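Local coordinates for thymidylate synthase (PDB 1TIS), which catalyses the reductive methylation of dUMP to dTMP with methylenetetrahydrofolate, a step in making dTTP, and works as a homodimer, at residues Q112-Q121 against Q138-A146; K235-L245 against L264-V275. One frame throughout, in Å; residues are numbered along the deposited sequence.

Contact 1: Q112-Q121 against Q138-A146; sequences QWRDFGGVDQ and QIVSAWNPA
The Phe116 ring and the Asn144 amide stack with their planes 18° apart. Asn144 ND2 sits over the centre of the ring, 3.4 Å above its plane. In this part of the thymidylate synthase fold, the end of helix 109-114 packs on an extended chain, together with Phe116, which opens a type I' beta turn, and Gln121 beyond that turn. The extended chain forms backbone hydrogen bonds to strand 157-164. Asn144 CB lies off-centre over the Phe116 ring in a CH-pi contact. Trp143 O comes to the edge of Phe116, 3.3 Å from CE2. Trp113 has Val140 CG2 over one face, offset toward the rim. At its edge, in the ring plane, Ala142 CB is 3.8 Å from Trp113 NE1.

Asn144 CG lies opposite the backbone N (chi1 -173°), which carries the amide across to Gln112 and Phe116. While stacked, its ND2 also donates to Gln112 OE1 at 2.9 Å. Gln112 OE1 lies close to the Asn144 amide plane, and the donor is tilted moderately from the Gln112 carbonyl plane. The two amides are steeply inclined, 68° apart. Gln112 NE2 is held by Pro107 O and Glu147, so both ends of this buried amide are bonded.

The contact lies at the dimer interface, where Phe116 packs on Pro145 of the second subunit. The Trp143 side chain starts away from 112-121; it comes within about 3 Å, nearest atoms, of that of Arg176, a probable dUMP-binding residue of a site shared between the two subunits. Gln121 closes the other end. Its NE2 donates to Gln112 O at 2.7 Å, nearly in line with the carbonyl. A single water donates to Gln121 OE1 and to Ile139 O, at 2.9 Å from each oxygen.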
loop_
_atom_site.group_PDB
_atom_site.type_symbol
_atom_site.label_atom_id
_atom_site.label_comp_id
_atom_site.label_asym_id
_atom_site.label_seq_id
_atom_site.Cartn_x
_atom_site.Cartn_y
_atom_site.Cartn_z
ATOM N N GLN A 112 -5.989 15.813 -2.392
ATOM C CA GLN A 112 -4.696 15.153 -2.176
ATOM C C GLN A 112 -4.090 14.664 -3.479
ATOM O O GLN A 112 -2.909 14.323 -3.478
ATOM C CB GLN A 112 -4.766 13.940 -1.312
ATOM C CG GLN A 112 -5.549 14.235 -0.069
ATOM C CD GLN A 112 -4.841 15.158 0.878
ATOM O OE1 GLN A 112 -3.631 15.341 0.820
ATOM N NE2 GLN A 112 -5.575 15.751 1.798
ATOM N N TRP A 113 -4.774 14.612 -4.627
ATOM C CA TRP A 113 -4.103 14.171 -5.845
ATOM C C TRP A 113 -3.413 15.365 -6.434
ATOM O O TRP A 113 -2.230 15.349 -6.761
ATOM C CB TRP A 113 -5.106 13.589 -6.844
ATOM C CG TRP A 113 -5.595 12.208 -6.394
ATOM C CD1 TRP A 113 -5.276 11.654 -5.173
ATOM C CD2 TRP A 113 -6.394 11.378 -7.120
ATOM N NE1 TRP A 113 -5.866 10.506 -5.137
ATOM C CE2 TRP A 113 -6.529 10.309 -6.271
ATOM C CE3 TRP A 113 -6.993 11.383 -8.353
ATOM C CZ2 TRP A 113 -7.264 9.221 -6.641
ATOM C CZ3 TRP A 113 -7.729 10.289 -8.732
ATOM C CH2 TRP A 113 -7.861 9.220 -7.882
ATOM N N ARG A 114 -4.143 16.465 -6.406
ATOM C CA ARG A 114 -3.718 17.668 -7.062
ATOM C C ARG A 114 -2.967 18.593 -6.151
ATOM O O ARG A 114 -2.255 19.456 -6.618
ATOM C CB ARG A 114 -4.963 18.298 -7.613
ATOM C CG ARG A 114 -5.791 17.293 -8.457
ATOM C CD ARG A 114 -5.178 16.910 -9.798
ATOM N NE ARG A 114 -5.044 18.123 -10.548
ATOM C CZ ARG A 114 -3.965 18.397 -11.253
ATOM N NH1 ARG A 114 -3.064 17.480 -11.523
ATOM N NH2 ARG A 114 -3.822 19.599 -11.779
ATOM N N ASP A 115 -3.011 18.412 -4.848
ATOM C CA ASP A 115 -2.453 19.350 -3.921
ATOM C C ASP A 115 -1.971 18.703 -2.624
ATOM O O ASP A 115 -2.262 19.238 -1.556
ATOM C CB ASP A 115 -3.553 20.382 -3.708
ATOM C CG ASP A 115 -3.215 21.583 -2.831
ATOM O OD1 ASP A 115 -2.044 21.974 -2.783
ATOM O OD2 ASP A 115 -4.121 22.135 -2.198
ATOM N N PHE A 116 -1.177 17.638 -2.557
ATOM C CA PHE A 116 -0.758 17.190 -1.248
ATOM C C PHE A 116 0.453 17.980 -0.748
ATOM O O PHE A 116 1.646 17.729 -0.987
ATOM C CB PHE A 116 -0.471 15.737 -1.318
ATOM C CG PHE A 116 -0.232 14.991 -0.006
ATOM C CD1 PHE A 116 0.658 15.418 0.958
ATOM C CD2 PHE A 116 -0.825 13.760 0.141
ATOM C CE1 PHE A 116 0.970 14.630 2.034
ATOM C CE2 PHE A 116 -0.506 12.972 1.227
ATOM C CZ PHE A 116 0.392 13.400 2.171
ATOM N N GLY A 117 0.093 19.013 -0.001
ATOM C CA GLY A 117 1.095 19.862 0.595
ATOM C C GLY A 117 1.689 20.809 -0.439
ATOM O O GLY A 117 2.718 21.441 -0.189
ATOM N N GLY A 118 0.971 20.967 -1.567
ATOM C CA GLY A 118 1.412 21.802 -2.665
ATOM C C GLY A 118 2.039 20.938 -3.741
ATOM O O GLY A 118 2.303 21.448 -4.819
ATOM N N VAL A 119 2.329 19.646 -3.536
ATOM C CA VAL A 119 2.788 18.782 -4.620
ATOM C C VAL A 119 1.553 18.473 -5.473
ATOM O O VAL A 119 0.561 17.906 -4.979
ATOM C CB VAL A 119 3.295 17.410 -4.198
ATOM C CG1 VAL A 119 4.106 16.888 -5.348
ATOM C CG2 VAL A 119 4.080 17.446 -2.941
ATOM N N ASP A 120 1.540 18.875 -6.735
ATOM C CA ASP A 120 0.476 18.478 -7.624
ATOM C C ASP A 120 0.947 17.122 -8.115
ATOM O O ASP A 120 1.608 17.010 -9.161
ATOM C CB ASP A 120 0.331 19.462 -8.804
ATOM C CG ASP A 120 -0.814 19.119 -9.760
ATOM O OD1 ASP A 120 -1.322 18.002 -9.739
ATOM O OD2 ASP A 120 -1.216 19.975 -10.535
ATOM N N GLN A 121 0.567 16.066 -7.400
ATOM C CA GLN A 121 0.999 14.726 -7.773
ATOM C C GLN A 121 0.295 14.044 -8.953
ATOM O O GLN A 121 0.746 12.950 -9.285
ATOM C CB GLN A 121 0.946 13.834 -6.520
ATOM C CG GLN A 121 -0.314 13.529 -5.721
ATOM C CD GLN A 121 0.035 12.817 -4.432
ATOM O OE1 GLN A 121 0.999 12.061 -4.356
ATOM N NE2 GLN A 121 -0.596 13.020 -3.301
ATOM N N GLN A 138 7.009 6.108 -8.509
ATOM C CA GLN A 138 5.957 6.851 -9.224
ATOM C C GLN A 138 4.592 6.471 -8.716
ATOM O O GLN A 138 3.756 5.854 -9.381
ATOM C CB GLN A 138 6.130 6.604 -10.751
ATOM C CG GLN A 138 6.439 5.215 -11.339
ATOM C CD GLN A 138 6.849 5.212 -12.821
ATOM O OE1 GLN A 138 6.903 6.268 -13.457
ATOM N NE2 GLN A 138 7.187 4.101 -13.475
ATOM N N ILE A 139 4.481 6.991 -7.492
ATOM C CA ILE A 139 3.463 6.685 -6.460
ATOM C C ILE A 139 2.453 7.806 -6.157
ATOM O O ILE A 139 2.956 8.934 -6.159
ATOM C CB ILE A 139 4.224 6.331 -5.148
ATOM C CG1 ILE A 139 5.256 5.280 -5.419
ATOM C CG2 ILE A 139 3.272 5.836 -4.092
ATOM C CD1 ILE A 139 5.873 4.756 -4.128
ATOM N N VAL A 140 1.127 7.713 -5.921
ATOM C CA VAL A 140 0.425 8.895 -5.427
ATOM C C VAL A 140 -0.424 8.493 -4.226
ATOM O O VAL A 140 -1.374 7.732 -4.241
ATOM C CB VAL A 140 -0.459 9.677 -6.551
ATOM C CG1 VAL A 140 -0.007 9.261 -7.914
ATOM C CG2 VAL A 140 -1.948 9.473 -6.441
ATOM N N SER A 141 0.045 8.925 -3.079
ATOM C CA SER A 141 -0.565 8.656 -1.805
ATOM C C SER A 141 -1.715 9.614 -1.693
ATOM O O SER A 141 -1.576 10.766 -2.125
ATOM C CB SER A 141 0.446 8.923 -0.717
ATOM O OG SER A 141 -0.084 8.831 0.602
ATOM N N ALA A 142 -2.819 9.174 -1.116
ATOM C CA ALA A 142 -3.957 10.053 -0.901
ATOM C C ALA A 142 -4.165 10.212 0.608
ATOM O O ALA A 142 -4.774 11.166 1.084
ATOM C CB ALA A 142 -5.223 9.455 -1.503
ATOM N N TRP A 143 -3.646 9.301 1.428
ATOM C CA TRP A 143 -3.802 9.406 2.860
ATOM C C TRP A 143 -2.824 10.478 3.284
ATOM O O TRP A 143 -1.614 10.405 3.067
ATOM C CB TRP A 143 -3.476 8.080 3.461
ATOM C CG TRP A 143 -3.636 7.922 4.956
ATOM C CD1 TRP A 143 -2.551 8.028 5.796
ATOM C CD2 TRP A 143 -4.777 7.503 5.596
ATOM N NE1 TRP A 143 -3.004 7.645 6.960
ATOM C CE2 TRP A 143 -4.314 7.327 6.880
ATOM C CE3 TRP A 143 -6.090 7.216 5.303
ATOM C CZ2 TRP A 143 -5.151 6.864 7.875
ATOM C CZ3 TRP A 143 -6.919 6.748 6.302
ATOM C CH2 TRP A 143 -6.457 6.572 7.581
ATOM N N ASN A 144 -3.415 11.498 3.860
ATOM C CA ASN A 144 -2.673 12.624 4.366
ATOM C C ASN A 144 -2.920 12.633 5.866
ATOM O O ASN A 144 -3.946 13.169 6.276
ATOM C CB ASN A 144 -3.192 13.911 3.681
ATOM C CG ASN A 144 -2.370 15.138 4.015
ATOM O OD1 ASN A 144 -1.957 15.307 5.155
ATOM N ND2 ASN A 144 -2.066 16.044 3.099
ATOM N N PRO A 145 -2.061 12.072 6.730
ATOM C CA PRO A 145 -2.317 11.904 8.164
ATOM C C PRO A 145 -2.781 13.198 8.823
ATOM O O PRO A 145 -3.785 13.304 9.534
ATOM C CB PRO A 145 -1.000 11.389 8.736
ATOM C CG PRO A 145 -0.326 10.717 7.567
ATOM C CD PRO A 145 -0.718 11.611 6.384
ATOM N N ALA A 146 -2.073 14.235 8.424
ATOM C CA ALA A 146 -2.272 15.535 8.977
ATOM C C ALA A 146 -3.545 16.221 8.495
ATOM O O ALA A 146 -3.845 17.310 8.986
ATOM C CB ALA A 146 -1.000 16.313 8.628
HETATM O O HOH W 1 3.671 10.993 -4.247
#

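Contact 2: K235-L245 against L264-V275; sequences KELCELVISGL and LRPKDFVLNNYV
Ile242 and Phe269 have nearly equal first torsions, -63° and -61°, with CG of the ring and CG1 of isoleucine each opposite its own carbonyl carbon. As a pair on one face of the sheet with matching torsions, they run side by side and point the same way. Ile242 CG1 is 3.8 Å from Phe269 CD2, and Ile242 CG2 lies over a face of the ring. On the other face of the sheet, chi1 of 67° sets Val270 CG1 between its backbone N and carbonyl carbon. There it meets Val241 CG2 at 3.6 Å.

These residues form a short two-stranded antiparallel sheet. Val241 and Val270 are a hydrogen-bonded pair. Val270 N donates to Val241 O at 2.9 Å, and Val241 N returns a longer bond to Val270 O. Ile242 and Phe269 are the next, non-hydrogen-bonded pair. Beyond them Ser243 N donates to Asp268 O at 2.7 Å, in the carbonyl plane. Leu264 then packs its CD1 methyl against the backbone of Gly244, 4.0 Å from C.

Beyond Val241 and Val270 the chains stay close, but the contacts are of other kinds. Leu271 CA makes a CA-H...O contact with Glu239 O. Cys238 CB touches Leu271 CD1 at 3.9 Å. Cys238 SG lies at the edge of the Tyr274 ring, 4.3 Å from its centroid, a sulfur-aromatic contact. Leu271 CD1 lies over a face of the same ring. Tyr274 is poorly ordered, so details here are less certain.

The valine face is exposed and far from the annotated sites. The Ile242 and Phe269 face turns inward. Ile242 rests on Ile197 of helix 184-202. Phe269 touches Thr193 of that helix and Ile56 and Ile60 of helix 53-64. Phe42 touches Cys238, Leu240 and Leu271.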
loop_
_atom_site.group_PDB
_atom_site.type_symbol
_atom_site.label_atom_id
_atom_site.label_comp_id
_atom_site.label_asym_id
_atom_site.label_seq_id
_atom_site.Cartn_x
_atom_site.Cartn_y
_atom_site.Cartn_z
ATOM N N LYS A 235 -17.043 -14.944 -21.181
ATOM C CA LYS A 235 -16.680 -15.286 -22.531
ATOM C C LYS A 235 -16.422 -14.054 -23.407
ATOM O O LYS A 235 -15.294 -13.824 -23.851
ATOM C CB LYS A 235 -17.811 -16.198 -23.095
ATOM C CG LYS A 235 -19.293 -15.792 -23.171
ATOM C CD LYS A 235 -19.994 -15.549 -21.820
ATOM C CE LYS A 235 -20.094 -14.052 -21.409
ATOM N NZ LYS A 235 -20.313 -13.884 -19.979
ATOM N N GLU A 236 -17.409 -13.185 -23.625
ATOM C CA GLU A 236 -17.246 -12.031 -24.501
ATOM C C GLU A 236 -17.018 -10.727 -23.732
ATOM O O GLU A 236 -17.967 -10.132 -23.238
ATOM C CB GLU A 236 -18.494 -12.070 -25.350
ATOM C CG GLU A 236 -19.030 -10.837 -26.006
ATOM C CD GLU A 236 -20.434 -11.123 -26.504
ATOM O OE1 GLU A 236 -21.382 -11.201 -25.703
ATOM O OE2 GLU A 236 -20.556 -11.284 -27.717
ATOM N N LEU A 237 -15.762 -10.294 -23.553
ATOM C CA LEU A 237 -15.515 -9.079 -22.787
ATOM C C LEU A 237 -15.195 -7.822 -23.549
ATOM O O LEU A 237 -14.549 -7.772 -24.594
ATOM C CB LEU A 237 -14.380 -9.198 -21.735
ATOM C CG LEU A 237 -13.116 -10.038 -21.792
ATOM C CD1 LEU A 237 -12.370 -9.909 -23.106
ATOM C CD2 LEU A 237 -12.299 -9.602 -20.583
ATOM N N CYS A 238 -15.637 -6.845 -22.780
ATOM C CA CYS A 238 -15.750 -5.470 -23.157
ATOM C C CYS A 238 -14.480 -4.836 -23.667
ATOM O O CYS A 238 -13.365 -5.095 -23.192
ATOM C CB CYS A 238 -16.311 -4.753 -21.930
ATOM S SG CYS A 238 -17.694 -5.625 -21.103
ATOM N N GLU A 239 -14.757 -4.110 -24.755
ATOM C CA GLU A 239 -13.801 -3.271 -25.459
ATOM C C GLU A 239 -13.879 -1.990 -24.669
ATOM O O GLU A 239 -14.912 -1.652 -24.093
ATOM C CB GLU A 239 -14.238 -3.019 -26.882
ATOM C CG GLU A 239 -13.213 -2.312 -27.770
ATOM C CD GLU A 239 -13.592 -2.315 -29.251
ATOM O OE1 GLU A 239 -14.095 -3.340 -29.721
ATOM O OE2 GLU A 239 -13.380 -1.309 -29.938
ATOM N N LEU A 240 -12.837 -1.207 -24.780
ATOM C CA LEU A 240 -12.611 -0.179 -23.802
ATOM C C LEU A 240 -12.353 1.234 -24.330
ATOM O O LEU A 240 -11.341 1.831 -23.962
ATOM C CB LEU A 240 -11.458 -0.832 -22.923
ATOM C CG LEU A 240 -10.150 -1.660 -23.350
ATOM C CD1 LEU A 240 -9.544 -2.351 -22.122
ATOM C CD2 LEU A 240 -10.439 -2.862 -24.233
ATOM N N VAL A 241 -13.263 1.855 -25.094
ATOM C CA VAL A 241 -12.951 3.093 -25.839
ATOM C C VAL A 241 -13.353 4.507 -25.399
ATOM O O VAL A 241 -14.536 4.788 -25.173
ATOM C CB VAL A 241 -13.444 2.918 -27.299
ATOM C CG1 VAL A 241 -12.571 1.846 -27.959
ATOM C CG2 VAL A 241 -14.926 2.551 -27.350
ATOM N N ILE A 242 -12.365 5.423 -25.369
ATOM C CA ILE A 242 -12.517 6.816 -24.935
ATOM C C ILE A 242 -12.592 7.688 -26.164
ATOM O O ILE A 242 -11.890 7.421 -27.141
ATOM C CB ILE A 242 -11.308 7.317 -24.086
ATOM C CG1 ILE A 242 -11.250 6.471 -22.811
ATOM C CG2 ILE A 242 -11.413 8.829 -23.778
ATOM C CD1 ILE A 242 -9.979 6.628 -21.948
ATOM N N SER A 243 -13.360 8.770 -26.096
ATOM C CA SER A 243 -13.542 9.651 -27.214
ATOM C C SER A 243 -13.488 11.112 -26.812
ATOM O O SER A 243 -13.437 11.476 -25.631
ATOM C CB SER A 243 -14.866 9.385 -27.861
ATOM O OG SER A 243 -14.698 9.778 -29.219
ATOM N N GLY A 244 -13.479 11.910 -27.891
ATOM C CA GLY A 244 -13.428 13.355 -27.859
ATOM C C GLY A 244 -12.020 13.922 -27.817
ATOM O O GLY A 244 -11.859 15.130 -28.010
ATOM N N LEU A 245 -10.973 13.120 -27.598
ATOM C CA LEU A 245 -9.626 13.666 -27.411
ATOM C C LEU A 245 -8.943 13.909 -28.740
ATOM O O LEU A 245 -8.891 13.010 -29.585
ATOM C CB LEU A 245 -8.764 12.719 -26.543
ATOM C CG LEU A 245 -8.242 11.337 -26.926
ATOM C CD1 LEU A 245 -7.717 10.798 -25.591
ATOM C CD2 LEU A 245 -9.279 10.368 -27.550
ATOM N N LEU A 264 -13.805 16.078 -20.962
ATOM C CA LEU A 264 -14.662 14.988 -21.392
ATOM C C LEU A 264 -15.693 14.673 -20.309
ATOM O O LEU A 264 -15.321 14.387 -19.168
ATOM C CB LEU A 264 -13.799 13.737 -21.713
ATOM C CG LEU A 264 -12.914 13.517 -22.996
ATOM C CD1 LEU A 264 -12.973 14.686 -23.989
ATOM C CD2 LEU A 264 -11.490 13.268 -22.498
ATOM N N ARG A 265 -16.995 14.820 -20.617
ATOM C CA ARG A 265 -18.071 14.443 -19.692
ATOM C C ARG A 265 -18.245 12.926 -19.824
ATOM O O ARG A 265 -17.664 12.419 -20.791
ATOM C CB ARG A 265 -19.368 15.121 -20.084
ATOM C CG ARG A 265 -19.449 16.638 -20.035
ATOM C CD ARG A 265 -19.470 17.295 -18.648
ATOM N NE ARG A 265 -19.893 18.699 -18.751
ATOM C CZ ARG A 265 -19.102 19.763 -18.506
ATOM N NH1 ARG A 265 -17.841 19.651 -18.084
ATOM N NH2 ARG A 265 -19.598 20.989 -18.676
ATOM N N PRO A 266 -19.003 12.088 -19.064
ATOM C CA PRO A 266 -18.984 10.618 -19.179
ATOM C C PRO A 266 -19.525 9.956 -20.447
ATOM O O PRO A 266 -19.307 8.762 -20.679
ATOM C CB PRO A 266 -19.695 10.129 -17.933
ATOM C CG PRO A 266 -20.659 11.212 -17.660
ATOM C CD PRO A 266 -19.904 12.491 -17.989
ATOM N N LYS A 267 -20.190 10.706 -21.336
ATOM C CA LYS A 267 -20.639 10.142 -22.592
ATOM C C LYS A 267 -19.448 9.669 -23.382
ATOM O O LYS A 267 -19.568 8.678 -24.083
ATOM C CB LYS A 267 -21.406 11.133 -23.476
ATOM C CG LYS A 267 -20.661 12.245 -24.206
ATOM C CD LYS A 267 -20.527 13.543 -23.398
ATOM C CE LYS A 267 -19.821 14.631 -24.229
ATOM N NZ LYS A 267 -19.833 15.945 -23.605
ATOM N N ASP A 268 -18.291 10.325 -23.242
ATOM C CA ASP A 268 -17.086 10.025 -23.997
ATOM C C ASP A 268 -16.367 8.714 -23.737
ATOM O O ASP A 268 -15.298 8.454 -24.302
ATOM C CB ASP A 268 -16.100 11.125 -23.778
ATOM C CG ASP A 268 -16.352 12.387 -24.579
ATOM O OD1 ASP A 268 -16.558 12.311 -25.809
ATOM O OD2 ASP A 268 -16.295 13.453 -23.952
ATOM N N PHE A 269 -16.887 7.857 -22.874
ATOM C CA PHE A 269 -16.174 6.661 -22.493
ATOM C C PHE A 269 -17.237 5.651 -22.785
ATOM O O PHE A 269 -18.343 5.823 -22.277
ATOM C CB PHE A 269 -15.830 6.662 -20.994
ATOM C CG PHE A 269 -14.940 7.804 -20.511
ATOM C CD1 PHE A 269 -15.427 9.110 -20.494
ATOM C CD2 PHE A 269 -13.648 7.553 -20.085
ATOM C CE1 PHE A 269 -14.633 10.156 -20.063
ATOM C CE2 PHE A 269 -12.854 8.602 -19.654
ATOM C CZ PHE A 269 -13.342 9.899 -19.644
ATOM N N VAL A 270 -16.992 4.618 -23.577
ATOM C CA VAL A 270 -18.047 3.675 -23.910
ATOM C C VAL A 270 -17.539 2.225 -24.142
ATOM O O VAL A 270 -16.338 2.040 -24.391
ATOM C CB VAL A 270 -18.714 4.438 -25.098
ATOM C CG1 VAL A 270 -17.785 4.520 -26.326
ATOM C CG2 VAL A 270 -20.089 3.827 -25.270
ATOM N N LEU A 271 -18.344 1.146 -24.033
ATOM C CA LEU A 271 -17.866 -0.237 -24.211
ATOM C C LEU A 271 -18.533 -1.058 -25.352
ATOM O O LEU A 271 -19.770 -1.059 -25.469
ATOM C CB LEU A 271 -18.050 -0.997 -22.905
ATOM C CG LEU A 271 -17.639 -0.370 -21.595
ATOM C CD1 LEU A 271 -17.623 -1.420 -20.498
ATOM C CD2 LEU A 271 -16.239 0.163 -21.702
ATOM N N ASN A 272 -17.814 -1.788 -26.236
ATOM C CA ASN A 272 -18.459 -2.543 -27.317
ATOM C C ASN A 272 -18.856 -3.920 -26.834
ATOM O O ASN A 272 -18.131 -4.516 -26.036
ATOM C CB ASN A 272 -17.556 -2.763 -28.553
ATOM C CG ASN A 272 -18.182 -3.643 -29.666
ATOM O OD1 ASN A 272 -17.795 -4.790 -29.857
ATOM N ND2 ASN A 272 -19.180 -3.244 -30.459
ATOM N N ASN A 273 -20.040 -4.329 -27.321
ATOM C CA ASN A 273 -20.728 -5.611 -27.108
ATOM C C ASN A 273 -20.377 -6.444 -25.880
ATOM O O ASN A 273 -20.155 -7.655 -25.817
ATOM C CB ASN A 273 -20.582 -6.453 -28.385
ATOM C CG ASN A 273 -21.312 -5.801 -29.559
ATOM O OD1 ASN A 273 -22.301 -5.076 -29.402
ATOM N ND2 ASN A 273 -20.819 -5.949 -30.781
ATOM N N TYR A 274 -20.598 -5.602 -24.881
ATOM C CA TYR A 274 -20.404 -5.830 -23.475
ATOM C C TYR A 274 -21.585 -6.617 -22.941
ATOM O O TYR A 274 -22.762 -6.296 -23.170
ATOM C CB TYR A 274 -20.205 -4.403 -23.002
ATOM C CG TYR A 274 -20.761 -3.793 -21.736
ATOM C CD1 TYR A 274 -20.298 -4.164 -20.492
ATOM C CD2 TYR A 274 -21.618 -2.715 -21.867
ATOM C CE1 TYR A 274 -20.666 -3.438 -19.371
ATOM C CE2 TYR A 274 -21.990 -1.988 -20.750
ATOM C CZ TYR A 274 -21.506 -2.344 -19.502
ATOM O OH TYR A 274 -21.810 -1.568 -18.386
ATOM N N VAL A 275 -21.121 -7.740 -22.374
ATOM C CA VAL A 275 -21.909 -8.781 -21.715
ATOM C C VAL A 275 -23.141 -8.221 -21.044
ATOM O O VAL A 275 -23.004 -7.345 -20.179
ATOM C CB VAL A 275 -21.166 -9.531 -20.557
ATOM C CG1 VAL A 275 -22.029 -10.724 -20.122
ATOM C CG2 VAL A 275 -19.794 -10.014 -20.967
#

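In the fold
Contact 1 and contact 2 lie on opposite sides of the chain's centre. Their centres are 29 Å apart, their nearest atoms about 12 Å, and they do not touch. They come in series along the chain: 138-146 closes contact 1 well before 235-245 opens contact 2. Strands 157-164, 168-179 and 205-219 of the mixed sheet, and helix 184-202, come between. Contact 1 is tied to strand 157-164 of that sheet. Contact 2 is a separate small sheet lying on helices 184-202 and 53-64. Contact 1 is buried at the subunit interface, near residues that probably bind dUMP. Contact 2 is surface packing within one subunit, away from the known sites.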